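Giardin subunit alpha-1 (Giardia intestinalis, PDB 4EVF) binds calcium ions and, in a calcium-dependent manner, phospholipids such as phosphatidylserine, and is involved in parasite attachment to the intestinal mucosa and in cytoskeletal remodelling. Local coordinates at residues A[93-98]-A[138-143]; A[236-241]-A[246-251]; A[226-231]-A[263-268]; A[108-113]-A[120-125]. All blocks are in the same frame, centred on the assembly; numbering follows the deposited sequence.

Interaction 1: residues A[93-98]-A[138-143]; sequences MAFFDT and LLMEKW
Phe95 and Met140 mark the closest approach of the two backbones, with their CA atoms 8.9 Å apart where helix 92-100 passes helix 135-145. At that spacing the gap has to be bridged by side chains. Both segments are helical from end to end, but 93-98 widens into a pi-type turn at 96-98. The carbonyl O of Ala94, one turn before Thr98, accepts both Thr98 N at 2.9 Å and Thr98 OG1 at 2.8 Å. The hydroxyl comes in from above the carbonyl plane, 38° out of it.

Met140 does the reaching. Beyond CG its chain is fully extended (chi2 -170°, chi3 -169°), and this delivers the terminal methyl between the stem of Phe95 and the ring of Phe96. Met140 CE sits 3.6 Å from Phe96 CE1 and 3.9 Å from Phe95 CB. Phe96 leaves its helix pointing away from 138-143, yet its ring comes back to meet the methyl, and the two side chains cross at about a right angle. The sulfur serves the other neighbour: Met140 SD lies 5.2 Å from the centroid of the Phe95 ring in an oblique Met-aromatic contact.

Thr216 of helix 211-225 touches both Phe96 and Met140, while the Phe95 ring meets that of Phe126 and its side chain touches Ala85. All three touching residues are buried, and both segments fall in the predicted second annexin repeat, where their helices apparently take the places of helices B and E, two members of the five-helix annexin bundle.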
loop_
_atom_site.group_PDB
_atom_site.type_symbol
_atom_site.label_atom_id
_atom_site.label_comp_id
_atom_site.label_asym_id
_atom_site.label_seq_id
_atom_site.Cartn_x
_atom_site.Cartn_y
_atom_site.Cartn_z
ATOM N N MET A 93 1.636 10.545 -4.793
ATOM C CA MET A 93 0.727 9.416 -4.807
ATOM C C MET A 93 1.486 8.137 -4.488
ATOM O O MET A 93 1.040 7.336 -3.670
ATOM C CB MET A 93 -0.007 9.302 -6.146
ATOM C CG MET A 93 -1.118 10.347 -6.300
ATOM S SD MET A 93 -1.967 10.206 -7.887
ATOM C CE MET A 93 -0.650 10.677 -9.003
ATOM N N ALA A 94 2.644 7.973 -5.116
ATOM C CA ALA A 94 3.486 6.803 -4.878
ATOM C C ALA A 94 3.953 6.763 -3.420
ATOM O O ALA A 94 4.037 5.683 -2.814
ATOM C CB ALA A 94 4.676 6.811 -5.809
ATOM N N PHE A 95 4.264 7.934 -2.864
ATOM C CA PHE A 95 4.622 8.036 -1.442
ATOM C C PHE A 95 3.557 7.366 -0.572
ATOM O O PHE A 95 3.887 6.576 0.324
ATOM C CB PHE A 95 4.782 9.502 -0.993
ATOM C CG PHE A 95 6.036 10.182 -1.495
ATOM C CD1 PHE A 95 7.035 9.466 -2.133
ATOM C CD2 PHE A 95 6.211 11.556 -1.319
ATOM C CE1 PHE A 95 8.191 10.099 -2.597
ATOM C CE2 PHE A 95 7.361 12.195 -1.767
ATOM C CZ PHE A 95 8.354 11.462 -2.410
ATOM N N PHE A 96 2.285 7.700 -0.811
ATOM C CA PHE A 96 1.195 7.113 -0.029
ATOM C C PHE A 96 1.209 5.591 -0.140
ATOM O O PHE A 96 1.061 4.878 0.869
ATOM C CB PHE A 96 -0.188 7.655 -0.463
ATOM C CG PHE A 96 -0.302 9.153 -0.415
ATOM C CD1 PHE A 96 0.396 9.889 0.532
ATOM C CD2 PHE A 96 -1.091 9.829 -1.339
ATOM C CE1 PHE A 96 0.298 11.276 0.566
ATOM C CE2 PHE A 96 -1.190 11.213 -1.314
ATOM C CZ PHE A 96 -0.496 11.937 -0.359
ATOM N N ASP A 97 1.378 5.104 -1.369
ATOM C CA ASP A 97 1.346 3.671 -1.651
ATOM C C ASP A 97 2.491 2.908 -0.983
ATOM O O ASP A 97 2.308 1.779 -0.565
ATOM C CB ASP A 97 1.371 3.399 -3.161
ATOM C CG ASP A 97 0.247 4.109 -3.903
ATOM O OD1 ASP A 97 -0.692 4.601 -3.233
ATOM O OD2 ASP A 97 0.307 4.165 -5.152
ATOM N N THR A 98 3.664 3.532 -0.912
ATOM C CA THR A 98 4.899 2.853 -0.518
ATOM C C THR A 98 5.269 3.043 0.965
ATOM O O THR A 98 5.815 2.135 1.599
ATOM C CB THR A 98 6.096 3.290 -1.419
ATOM O OG1 THR A 98 6.269 4.707 -1.350
ATOM C CG2 THR A 98 5.868 2.898 -2.876
ATOM N N LEU A 138 6.754 16.156 7.716
ATOM C CA LEU A 138 7.067 15.862 9.111
ATOM C C LEU A 138 6.371 14.583 9.583
ATOM O O LEU A 138 6.959 13.777 10.313
ATOM C CB LEU A 138 6.675 17.044 10.002
ATOM C CG LEU A 138 7.404 18.378 9.786
ATOM C CD1 LEU A 138 6.833 19.446 10.692
ATOM C CD2 LEU A 138 8.897 18.214 10.035
ATOM N N LEU A 139 5.117 14.400 9.177
ATOM C CA LEU A 139 4.401 13.166 9.502
ATOM C C LEU A 139 5.044 11.957 8.843
ATOM O O LEU A 139 5.162 10.906 9.475
ATOM C CB LEU A 139 2.911 13.254 9.147
ATOM C CG LEU A 139 2.045 12.029 9.488
ATOM C CD1 LEU A 139 2.085 11.658 10.969
ATOM C CD2 LEU A 139 0.599 12.284 9.053
ATOM N N MET A 140 5.461 12.087 7.583
ATOM C CA MET A 140 6.073 10.947 6.893
ATOM C C MET A 140 7.402 10.542 7.523
ATOM O O MET A 140 7.714 9.350 7.631
ATOM C CB MET A 140 6.237 11.196 5.388
ATOM C CG MET A 140 4.924 11.031 4.623
ATOM S SD MET A 140 5.163 11.030 2.831
ATOM C CE MET A 140 3.458 11.159 2.266
ATOM N N GLU A 141 8.167 11.529 7.959
ATOM C CA GLU A 141 9.423 11.258 8.660
ATOM C C GLU A 141 9.177 10.427 9.920
ATOM O O GLU A 141 9.857 9.432 10.170
ATOM C CB GLU A 141 10.116 12.562 9.047
ATOM C CG GLU A 141 11.461 12.338 9.710
ATOM C CD GLU A 141 12.181 13.627 10.016
ATOM O OE1 GLU A 141 11.512 14.663 10.203
ATOM O OE2 GLU A 141 13.424 13.601 10.070
ATOM N N LYS A 142 8.201 10.846 10.711
ATOM C CA LYS A 142 7.887 10.153 11.959
ATOM C C LYS A 142 7.224 8.798 11.689
ATOM O O LYS A 142 7.434 7.828 12.411
ATOM C CB LYS A 142 6.984 11.033 12.818
ATOM C CG LYS A 142 6.741 10.508 14.220
ATOM C CD LYS A 142 7.100 11.560 15.252
ATOM C CE LYS A 142 6.442 12.878 14.919
ATOM N NZ LYS A 142 6.925 13.956 15.822
ATOM N N TRP A 143 6.428 8.735 10.629
ATOM C CA TRP A 143 5.815 7.481 10.216
ATOM C C TRP A 143 6.864 6.421 9.902
ATOM O O TRP A 143 6.749 5.268 10.334
ATOM C CB TRP A 143 4.944 7.699 8.983
ATOM C CG TRP A 143 4.009 6.577 8.716
ATOM C CD1 TRP A 143 4.258 5.449 7.986
ATOM C CD2 TRP A 143 2.656 6.479 9.162
ATOM N NE1 TRP A 143 3.138 4.652 7.958
ATOM C CE2 TRP A 143 2.140 5.266 8.671
ATOM C CE3 TRP A 143 1.834 7.299 9.943
ATOM C CZ2 TRP A 143 0.825 4.851 8.931
ATOM C CZ3 TRP A 143 0.533 6.890 10.195
ATOM C CH2 TRP A 143 0.043 5.679 9.691
#

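Interaction 2: residues A[236-241]-A[246-251]; sequences NCACND and KRMRRI
Ala238 packs on Met248 where helices 227-240 and 245-255 lie side by side as an antiparallel helical hairpin within the predicted fourth annexin repeat. The short axes come within 9.6 Å and their directions differ by 158°. The small methyl of Ala238 points toward the partner helix, which lets the two chains approach closely: Ala238 and Arg247 have their CA atoms 6.5 Å apart.

Met248 is curled rather than extended, bent at both chi2 (-49°) and chi3 (-75°). This turns its middle onto the alanine, so that Met248 CG and SD each lie 3.9 Å from Ala238 CB, and the side chain also packs against Phe280, Leu288 and Trp292.

Arg247 also touches the alanine. Its CG starts out opposite the backbone N, and bends at chi2 and chi3 then carry the guanidinium across to the first helix. On the way Arg247 CG brushes Ala238 CB, and at the far end Arg247 NH2 approaches Cys237 CB to 3.5 Å, obliquely to the guanidinium plane. The main polar partner of this arginine is Asp97 of helix 92-100, which forms a salt bridge with NH1. Asp241, just past the end of the first helix, stays too far from NH2 for direct pairing, and water 1 fills in: it donates to Asp241 OD2 at 2.8 Å and accepts a weak bond from Arg247 NH2 at 3.0 Å.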
loop_
_atom_site.group_PDB
_atom_site.type_symbol
_atom_site.label_atom_id
_atom_site.label_comp_id
_atom_site.label_asym_id
_atom_site.label_seq_id
_atom_site.Cartn_x
_atom_site.Cartn_y
_atom_site.Cartn_z
ATOM N N ASN A 236 -10.123 3.012 -4.817
ATOM C CA ASN A 236 -11.148 3.931 -5.285
ATOM C C ASN A 236 -10.528 5.174 -5.969
ATOM O O ASN A 236 -10.988 5.602 -7.032
ATOM C CB ASN A 236 -12.078 4.297 -4.125
ATOM C CG ASN A 236 -13.216 5.198 -4.552
ATOM O OD1 ASN A 236 -13.219 6.392 -4.239
ATOM N ND2 ASN A 236 -14.189 4.636 -5.269
ATOM N N CYS A 237 -9.480 5.730 -5.361
ATOM C CA CYS A 237 -8.724 6.823 -5.956
ATOM C C CYS A 237 -8.229 6.435 -7.345
ATOM O O CYS A 237 -8.401 7.193 -8.300
ATOM C CB CYS A 237 -7.536 7.236 -5.075
ATOM S SG CYS A 237 -7.943 7.951 -3.449
ATOM N N ALA A 238 -7.618 5.257 -7.462
ATOM C CA ALA A 238 -7.147 4.781 -8.759
ATOM C C ALA A 238 -8.287 4.666 -9.766
ATOM O O ALA A 238 -8.123 4.986 -10.944
ATOM C CB ALA A 238 -6.420 3.422 -8.618
ATOM N N CYS A 239 -9.440 4.193 -9.321
ATOM C CA CYS A 239 -10.561 4.088 -10.247
ATOM C C CYS A 239 -10.961 5.485 -10.715
ATOM O O CYS A 239 -11.068 5.746 -11.923
ATOM C CB CYS A 239 -11.738 3.364 -9.603
ATOM S SG CYS A 239 -11.493 1.572 -9.426
ATOM N N ASN A 240 -11.152 6.382 -9.751
ATOM C CA ASN A 240 -11.523 7.769 -10.034
ATOM C C ASN A 240 -10.500 8.586 -10.836
ATOM O O ASN A 240 -10.862 9.530 -11.540
ATOM C CB ASN A 240 -11.875 8.489 -8.730
ATOM C CG ASN A 240 -13.051 7.851 -8.024
ATOM O OD1 ASN A 240 -13.860 7.159 -8.649
ATOM N ND2 ASN A 240 -13.156 8.076 -6.716
ATOM N N ASP A 241 -9.223 8.243 -10.720
ATOM C CA ASP A 241 -8.194 8.900 -11.513
ATOM C C ASP A 241 -8.072 8.236 -12.880
ATOM O O ASP A 241 -6.963 8.017 -13.379
ATOM C CB ASP A 241 -6.841 8.857 -10.803
ATOM C CG ASP A 241 -6.820 9.683 -9.534
ATOM O OD1 ASP A 241 -7.765 10.480 -9.316
ATOM O OD2 ASP A 241 -5.850 9.543 -8.758
ATOM N N LYS A 246 -0.529 2.639 -12.668
ATOM C CA LYS A 246 0.707 2.642 -11.880
ATOM C C LYS A 246 0.448 2.415 -10.387
ATOM O O LYS A 246 1.149 1.623 -9.759
ATOM C CB LYS A 246 1.529 3.911 -12.127
ATOM C CG LYS A 246 1.922 4.094 -13.586
ATOM C CD LYS A 246 3.320 4.666 -13.719
ATOM C CE LYS A 246 3.429 6.029 -13.064
ATOM N NZ LYS A 246 4.809 6.288 -12.539
ATOM N N ARG A 247 -0.566 3.088 -9.841
ATOM C CA ARG A 247 -0.992 2.854 -8.456
ATOM C C ARG A 247 -1.498 1.437 -8.230
ATOM O O ARG A 247 -1.202 0.823 -7.205
ATOM C CB ARG A 247 -2.096 3.828 -8.044
ATOM C CG ARG A 247 -2.785 3.446 -6.733
ATOM C CD ARG A 247 -2.524 4.488 -5.647
ATOM N NE ARG A 247 -3.366 5.642 -5.854
ATOM C CZ ARG A 247 -3.225 6.825 -5.264
ATOM N NH1 ARG A 247 -2.241 7.069 -4.400
ATOM N NH2 ARG A 247 -4.088 7.773 -5.561
ATOM N N MET A 248 -2.285 0.919 -9.161
ATOM C CA MET A 248 -2.822 -0.418 -8.968
ATOM C C MET A 248 -1.694 -1.438 -8.964
ATOM O O MET A 248 -1.745 -2.417 -8.217
ATOM C CB MET A 248 -3.903 -0.762 -9.998
ATOM C CG MET A 248 -5.260 -0.121 -9.675
ATOM S SD MET A 248 -5.820 -0.361 -7.970
ATOM C CE MET A 248 -6.320 -2.088 -8.058
ATOM N N ARG A 249 -0.667 -1.184 -9.762
ATOM C CA ARG A 249 0.473 -2.094 -9.827
ATOM C C ARG A 249 1.302 -2.024 -8.544
ATOM O O ARG A 249 1.743 -3.051 -8.018
ATOM C CB ARG A 249 1.356 -1.792 -11.039
ATOM C CG ARG A 249 2.616 -2.643 -11.056
ATOM C CD ARG A 249 3.834 -1.844 -11.491
ATOM N NE ARG A 249 5.082 -2.492 -11.081
ATOM C CZ ARG A 249 6.290 -2.099 -11.469
ATOM N NH1 ARG A 249 6.414 -1.073 -12.294
ATOM N NH2 ARG A 249 7.371 -2.741 -11.045
ATOM N N ARG A 250 1.514 -0.810 -8.043
ATOM C CA ARG A 250 2.224 -0.654 -6.783
ATOM C C ARG A 250 1.515 -1.407 -5.663
ATOM O O ARG A 250 2.085 -2.331 -5.096
ATOM C CB ARG A 250 2.428 0.821 -6.425
ATOM C CG ARG A 250 3.419 1.532 -7.358
ATOM C CD ARG A 250 3.770 2.921 -6.837
ATOM N NE ARG A 250 2.595 3.789 -6.744
ATOM C CZ ARG A 250 2.251 4.691 -7.664
ATOM N NH1 ARG A 250 2.993 4.856 -8.750
ATOM N NH2 ARG A 250 1.167 5.442 -7.486
ATOM N N ILE A 251 0.270 -1.050 -5.366
ATOM C CA ILE A 251 -0.388 -1.621 -4.191
ATOM C C ILE A 251 -0.785 -3.090 -4.353
ATOM O O ILE A 251 -0.742 -3.861 -3.387
ATOM C CB ILE A 251 -1.591 -0.766 -3.697
ATOM C CG1 ILE A 251 -2.834 -0.970 -4.562
ATOM C CG2 ILE A 251 -1.230 0.719 -3.647
ATOM C CD1 ILE A 251 -3.947 0.023 -4.217
HETATM O O HOH W 1 -4.702 7.035 -8.387
#

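Interaction 3: residues A[226-231]-A[263-268]; sequences GMHRLA and KHAYKI
Ala265 meets His228 and Arg229 through a single methyl group, and the direct contact is entirely van der Waals. Ala265 CB lies 3.9 Å from His228 CD2, approaching the imidazole obliquely, and 4.0 Å from Arg229 CG. The same methyl also touches Ala232 one turn further along helix 227-240. With so small a side chain in between, the backbones come close, Arg229 CA and Ala265 CA being 5.8 Å apart.

Within 226-231 the histidine and arginine also pack on each other. The chi1 of His228, 70°, tucks CG between the backbone N and the carbonyl carbon, and from there the CD2 end of the ring reaches Ala265. Arg229 CG lies 3.5 Å above one face of that ring, toward its rim, so the arginine's aliphatic stem touches both the imidazole and the methyl.

In fold terms this is a surface contact of the predicted fourth annexin repeat. Helix 227-240 is its first helix, and the brief helix 262-265 appears to occupy the place of helix C, which in annexins connects the two antiparallel helix pairs.

Backbone hydrogen bonding sets the start of helix 227-240. Gly226, at the N-cap, ends the preceding helix with a phi of 157°, a conformation that glycine accommodates readily, and its carbonyl O accepts from both Arg229 N at 2.9 Å and Leu230 N at 3.1 Å. Among side chains, Tyr266 OH hydrogen-bonds to Asp275 OD2.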
loop_
_atom_site.group_PDB
_atom_site.type_symbol
_atom_site.label_atom_id
_atom_site.label_comp_id
_atom_site.label_asym_id
_atom_site.label_seq_id
_atom_site.Cartn_x
_atom_site.Cartn_y
_atom_site.Cartn_z
ATOM N N GLY A 226 -6.949 0.409 9.576
ATOM C CA GLY A 226 -6.681 -0.900 9.027
ATOM C C GLY A 226 -6.139 -0.775 7.624
ATOM O O GLY A 226 -6.669 -0.015 6.804
ATOM N N MET A 227 -5.080 -1.524 7.351
ATOM C CA MET A 227 -4.443 -1.506 6.045
ATOM C C MET A 227 -5.422 -1.811 4.900
ATOM O O MET A 227 -5.280 -1.263 3.805
ATOM C CB MET A 227 -3.265 -2.480 6.025
ATOM C CG MET A 227 -2.060 -2.002 6.816
ATOM S SD MET A 227 -1.289 -0.539 6.085
ATOM C CE MET A 227 -0.525 0.186 7.533
ATOM N N HIS A 228 -6.403 -2.680 5.149
ATOM C CA HIS A 228 -7.403 -3.020 4.125
ATOM C C HIS A 228 -8.346 -1.855 3.841
ATOM O O HIS A 228 -8.900 -1.748 2.745
ATOM C CB HIS A 228 -8.221 -4.263 4.521
ATOM C CG HIS A 228 -9.158 -4.039 5.669
ATOM N ND1 HIS A 228 -8.721 -3.860 6.966
ATOM C CD2 HIS A 228 -10.511 -3.988 5.719
ATOM C CE1 HIS A 228 -9.764 -3.693 7.761
ATOM N NE2 HIS A 228 -10.862 -3.770 7.031
ATOM N N ARG A 229 -8.516 -0.986 4.834
ATOM C CA ARG A 229 -9.335 0.210 4.671
ATOM C C ARG A 229 -8.592 1.307 3.909
ATOM O O ARG A 229 -9.201 2.062 3.163
ATOM C CB ARG A 229 -9.843 0.715 6.024
ATOM C CG ARG A 229 -10.782 -0.270 6.705
ATOM C CD ARG A 229 -11.292 0.235 8.031
ATOM N NE ARG A 229 -12.342 1.239 7.865
ATOM C CZ ARG A 229 -13.155 1.632 8.843
ATOM N NH1 ARG A 229 -13.041 1.099 10.053
ATOM N NH2 ARG A 229 -14.084 2.554 8.609
ATOM N N LEU A 230 -7.282 1.407 4.109
ATOM C CA LEU A 230 -6.486 2.303 3.283
ATOM C C LEU A 230 -6.434 1.759 1.851
ATOM O O LEU A 230 -6.559 2.519 0.881
ATOM C CB LEU A 230 -5.070 2.500 3.850
ATOM C CG LEU A 230 -4.186 3.437 3.021
ATOM C CD1 LEU A 230 -4.842 4.832 2.875
ATOM C CD2 LEU A 230 -2.785 3.572 3.588
ATOM N N ALA A 231 -6.243 0.441 1.723
ATOM C CA ALA A 231 -6.289 -0.213 0.417
ATOM C C ALA A 231 -7.584 0.113 -0.345
ATOM O O ALA A 231 -7.546 0.467 -1.522
ATOM C CB ALA A 231 -6.136 -1.723 0.571
ATOM N N LYS A 263 -12.245 -5.471 -0.378
ATOM C CA LYS A 263 -13.521 -5.526 -1.094
ATOM C C LYS A 263 -14.738 -5.243 -0.199
ATOM O O LYS A 263 -15.738 -4.678 -0.652
ATOM C CB LYS A 263 -13.677 -6.848 -1.852
ATOM C CG LYS A 263 -13.484 -8.077 -1.009
ATOM C CD LYS A 263 -13.502 -9.338 -1.870
ATOM C CE LYS A 263 -12.904 -10.514 -1.108
ATOM N NZ LYS A 263 -13.014 -11.785 -1.869
ATOM N N HIS A 264 -14.644 -5.615 1.073
ATOM C CA HIS A 264 -15.739 -5.411 2.013
ATOM C C HIS A 264 -15.760 -3.971 2.503
ATOM O O HIS A 264 -16.826 -3.352 2.619
ATOM C CB HIS A 264 -15.619 -6.393 3.180
ATOM C CG HIS A 264 -15.576 -7.828 2.744
ATOM N ND1 HIS A 264 -16.695 -8.507 2.306
ATOM C CD2 HIS A 264 -14.544 -8.704 2.649
ATOM C CE1 HIS A 264 -16.357 -9.741 1.972
ATOM N NE2 HIS A 264 -15.059 -9.886 2.175
ATOM N N ALA A 265 -14.576 -3.432 2.767
ATOM C CA ALA A 265 -14.456 -2.047 3.193
ATOM C C ALA A 265 -14.757 -1.108 2.034
ATOM O O ALA A 265 -15.025 0.076 2.232
ATOM C CB ALA A 265 -13.065 -1.777 3.738
ATOM N N TYR A 266 -14.695 -1.643 0.822
ATOM C CA TYR A 266 -14.929 -0.848 -0.381
ATOM C C TYR A 266 -16.405 -0.469 -0.547
ATOM O O TYR A 266 -16.740 0.449 -1.301
ATOM C CB TYR A 266 -14.438 -1.595 -1.623
ATOM C CG TYR A 266 -14.348 -0.710 -2.842
ATOM C CD1 TYR A 266 -13.178 -0.011 -3.130
ATOM C CD2 TYR A 266 -15.439 -0.545 -3.690
ATOM C CE1 TYR A 266 -13.090 0.816 -4.234
ATOM C CE2 TYR A 266 -15.357 0.284 -4.805
ATOM C CZ TYR A 266 -14.183 0.961 -5.064
ATOM O OH TYR A 266 -14.078 1.776 -6.160
ATOM N N LYS A 267 -17.276 -1.175 0.161
ATOM C CA LYS A 267 -18.721 -0.980 0.025
ATOM C C LYS A 267 -19.167 0.456 0.286
ATOM O O LYS A 267 -20.224 0.877 -0.192
ATOM C CB LYS A 267 -19.486 -1.955 0.921
ATOM C CG LYS A 267 -19.290 -3.400 0.521
ATOM N N ILE A 268 -18.365 1.213 1.029
ATOM C CA ILE A 268 -18.680 2.619 1.251
ATOM C C ILE A 268 -18.512 3.448 -0.032
ATOM O O ILE A 268 -19.046 4.548 -0.138
ATOM C CB ILE A 268 -17.838 3.241 2.390
ATOM C CG1 ILE A 268 -16.360 3.264 2.018
ATOM C CG2 ILE A 268 -18.046 2.476 3.689
ATOM C CD1 ILE A 268 -15.473 3.798 3.109
#

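Interaction 4: residues A[108-113]-A[120-125]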
loop_
_atom_site.group_PDB
_atom_site.type_symbol
_atom_site.label_atom_id
_atom_site.label_comp_id
_atom_site.label_asym_id
_atom_site.label_seq_id
_atom_site.Cartn_x
_atom_site.Cartn_y
_atom_site.Cartn_z
ATOM N N HIS A 108 10.810 -2.322 7.486
ATOM C CA HIS A 108 12.138 -2.636 7.977
ATOM C C HIS A 108 12.967 -3.387 6.940
ATOM O O HIS A 108 14.147 -3.072 6.738
ATOM C CB HIS A 108 12.027 -3.434 9.276
ATOM C CG HIS A 108 13.339 -3.697 9.943
ATOM N ND1 HIS A 108 14.002 -4.902 9.834
ATOM C CD2 HIS A 108 14.104 -2.917 10.743
ATOM C CE1 HIS A 108 15.120 -4.851 10.536
ATOM N NE2 HIS A 108 15.205 -3.658 11.098
ATOM N N GLU A 109 12.362 -4.375 6.279
ATOM C CA GLU A 109 13.083 -5.175 5.278
ATOM C C GLU A 109 13.327 -4.358 4.012
ATOM O O GLU A 109 14.331 -4.541 3.321
ATOM C CB GLU A 109 12.328 -6.461 4.939
ATOM C CG GLU A 109 12.305 -7.486 6.071
ATOM C CD GLU A 109 13.651 -8.165 6.263
ATOM O OE1 GLU A 109 13.867 -9.231 5.640
ATOM O OE2 GLU A 109 14.495 -7.636 7.028
ATOM N N THR A 110 12.383 -3.467 3.716
ATOM C CA THR A 110 12.494 -2.556 2.587
ATOM C C THR A 110 13.690 -1.620 2.759
ATOM O O THR A 110 14.430 -1.364 1.814
ATOM C CB THR A 110 11.178 -1.741 2.402
ATOM O OG1 THR A 110 10.126 -2.631 2.003
ATOM C CG2 THR A 110 11.334 -0.654 1.328
ATOM N N VAL A 111 13.872 -1.111 3.970
ATOM C CA VAL A 111 14.996 -0.226 4.251
ATOM C C VAL A 111 16.296 -0.976 4.005
ATOM O O VAL A 111 17.228 -0.424 3.434
ATOM C CB VAL A 111 14.964 0.311 5.697
ATOM C CG1 VAL A 111 16.314 0.955 6.069
ATOM C CG2 VAL A 111 13.805 1.297 5.879
ATOM N N ALA A 112 16.345 -2.237 4.427
ATOM C CA ALA A 112 17.529 -3.063 4.205
ATOM C C ALA A 112 17.728 -3.333 2.713
ATOM O O ALA A 112 18.849 -3.301 2.206
ATOM C CB ALA A 112 17.448 -4.369 5.006
ATOM N N ALA A 113 16.634 -3.561 1.991
ATOM C CA ALA A 113 16.745 -3.815 0.565
ATOM C C ALA A 113 17.285 -2.579 -0.146
ATOM O O ALA A 113 18.086 -2.684 -1.074
ATOM C CB ALA A 113 15.408 -4.237 -0.011
ATOM N N LYS A 120 22.662 3.495 -0.306
ATOM C CA LYS A 120 22.286 4.760 0.320
ATOM C C LYS A 120 21.248 4.459 1.393
ATOM O O LYS A 120 20.538 3.454 1.306
ATOM C CB LYS A 120 21.688 5.714 -0.718
ATOM C CG LYS A 120 22.574 5.971 -1.940
ATOM N N PRO A 121 21.161 5.315 2.419
ATOM C CA PRO A 121 20.114 5.144 3.429
ATOM C C PRO A 121 18.797 5.699 2.914
ATOM O O PRO A 121 18.738 6.869 2.513
ATOM C CB PRO A 121 20.612 5.990 4.608
ATOM C CG PRO A 121 22.038 6.341 4.280
ATOM C CD PRO A 121 22.100 6.381 2.792
ATOM N N LEU A 122 17.764 4.861 2.924
ATOM C CA LEU A 122 16.461 5.209 2.352
ATOM C C LEU A 122 15.885 6.490 2.956
ATOM O O LEU A 122 15.544 7.415 2.236
ATOM C CB LEU A 122 15.470 4.048 2.532
ATOM C CG LEU A 122 14.148 4.042 1.745
ATOM C CD1 LEU A 122 13.468 2.691 1.895
ATOM C CD2 LEU A 122 13.195 5.157 2.169
ATOM N N VAL A 123 15.786 6.535 4.279
ATOM C CA VAL A 123 15.146 7.657 4.946
ATOM C C VAL A 123 15.879 8.964 4.669
ATOM O O VAL A 123 15.255 10.004 4.462
ATOM C CB VAL A 123 15.069 7.450 6.461
ATOM C CG1 VAL A 123 14.473 8.686 7.119
ATOM C CG2 VAL A 123 14.243 6.213 6.788
ATOM N N GLU A 124 17.208 8.896 4.677
ATOM C CA GLU A 124 18.050 10.045 4.358
ATOM C C GLU A 124 17.780 10.562 2.942
ATOM O O GLU A 124 17.582 11.764 2.743
ATOM C CB GLU A 124 19.520 9.658 4.520
ATOM C CG GLU A 124 20.441 10.810 4.846
ATOM C CD GLU A 124 21.664 10.360 5.638
ATOM O OE1 GLU A 124 22.768 10.879 5.370
ATOM O OE2 GLU A 124 21.520 9.492 6.531
ATOM N N ASP A 125 17.769 9.652 1.966
ATOM C CA ASP A 125 17.437 9.987 0.577
ATOM C C ASP A 125 16.047 10.604 0.463
ATOM O O ASP A 125 15.830 11.532 -0.309
ATOM C CB ASP A 125 17.474 8.738 -0.305
ATOM C CG ASP A 125 18.810 8.541 -1.000
ATOM O OD1 ASP A 125 19.782 9.258 -0.660
ATOM O OD2 ASP A 125 18.882 7.655 -1.887
HETATM O O HOH W 2 18.331 1.970 3.470
#
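Leu122 stretches toward Thr110 and Val111 because both of its torsions are extended: chi1 at -166° sets CG opposite the backbone N, and chi2 at 170° puts CD1 at the far tip. Thr110 is turned to receive it. A chi1 of -67° places OG1 beside its own backbone N, where the hydroxyl bonds to the carbonyl O of Asp106 one turn back, and leaves the methyl CG2 for the leucine.

One leucine methyl makes the close apolar contacts. Leu122 CD1 lies 4.0 Å from Thr110 CG2 and the same distance from Val111 CA, with Val111 CG2 a little further off at 4.2 Å. The Leu122 side chain also touches Trp107 and Tyr114 of helix 104-118, Ile82 and Met144, so the leucine is buried among several helices. The two segments, both in the predicted second annexin repeat, join helix 104-118 to the start of helix 122-130, apparently in the places of helices C and D.

Where the backbones face each other, water 2 links them. It donates to Val111 O at 2.6 Å and accepts from Leu122 N at 3.0 Å, with a weak third bond to Lys120 O at 3.4 Å. Pro121 holds the N-cap position of the second helix, and its carbonyl O takes Asp125 N. The water thus supplies an acceptor for an N-H of the first helical turn while also donating to a carbonyl of the neighbouring helix, so a polar bridge between main chains runs beside an apolar side-chain contact.

Interactions 1, 2 and 4 are buried, whereas interaction 3 lies at the surface. Interactions 1 and 4 both belong to the predicted second repeat, and 108-113 with 120-125 falls within the stretch of chain that 93-98 and 138-143 span. Interactions 2 and 3 share helix 227-240 and are joined by a probable hydrogen bond from Asn236 ND2 to Tyr266 OH. Interactions 1 and 2, in different repeats, touch through Asp97, which also forms a salt bridge with Arg250. Sulfur and aromatic rings dominate interaction 1, waters bridge interactions 2 and 4, and a single alanine methyl serves interaction 3. Interaction 4 lies across the chain's centre from interactions 2 and 3.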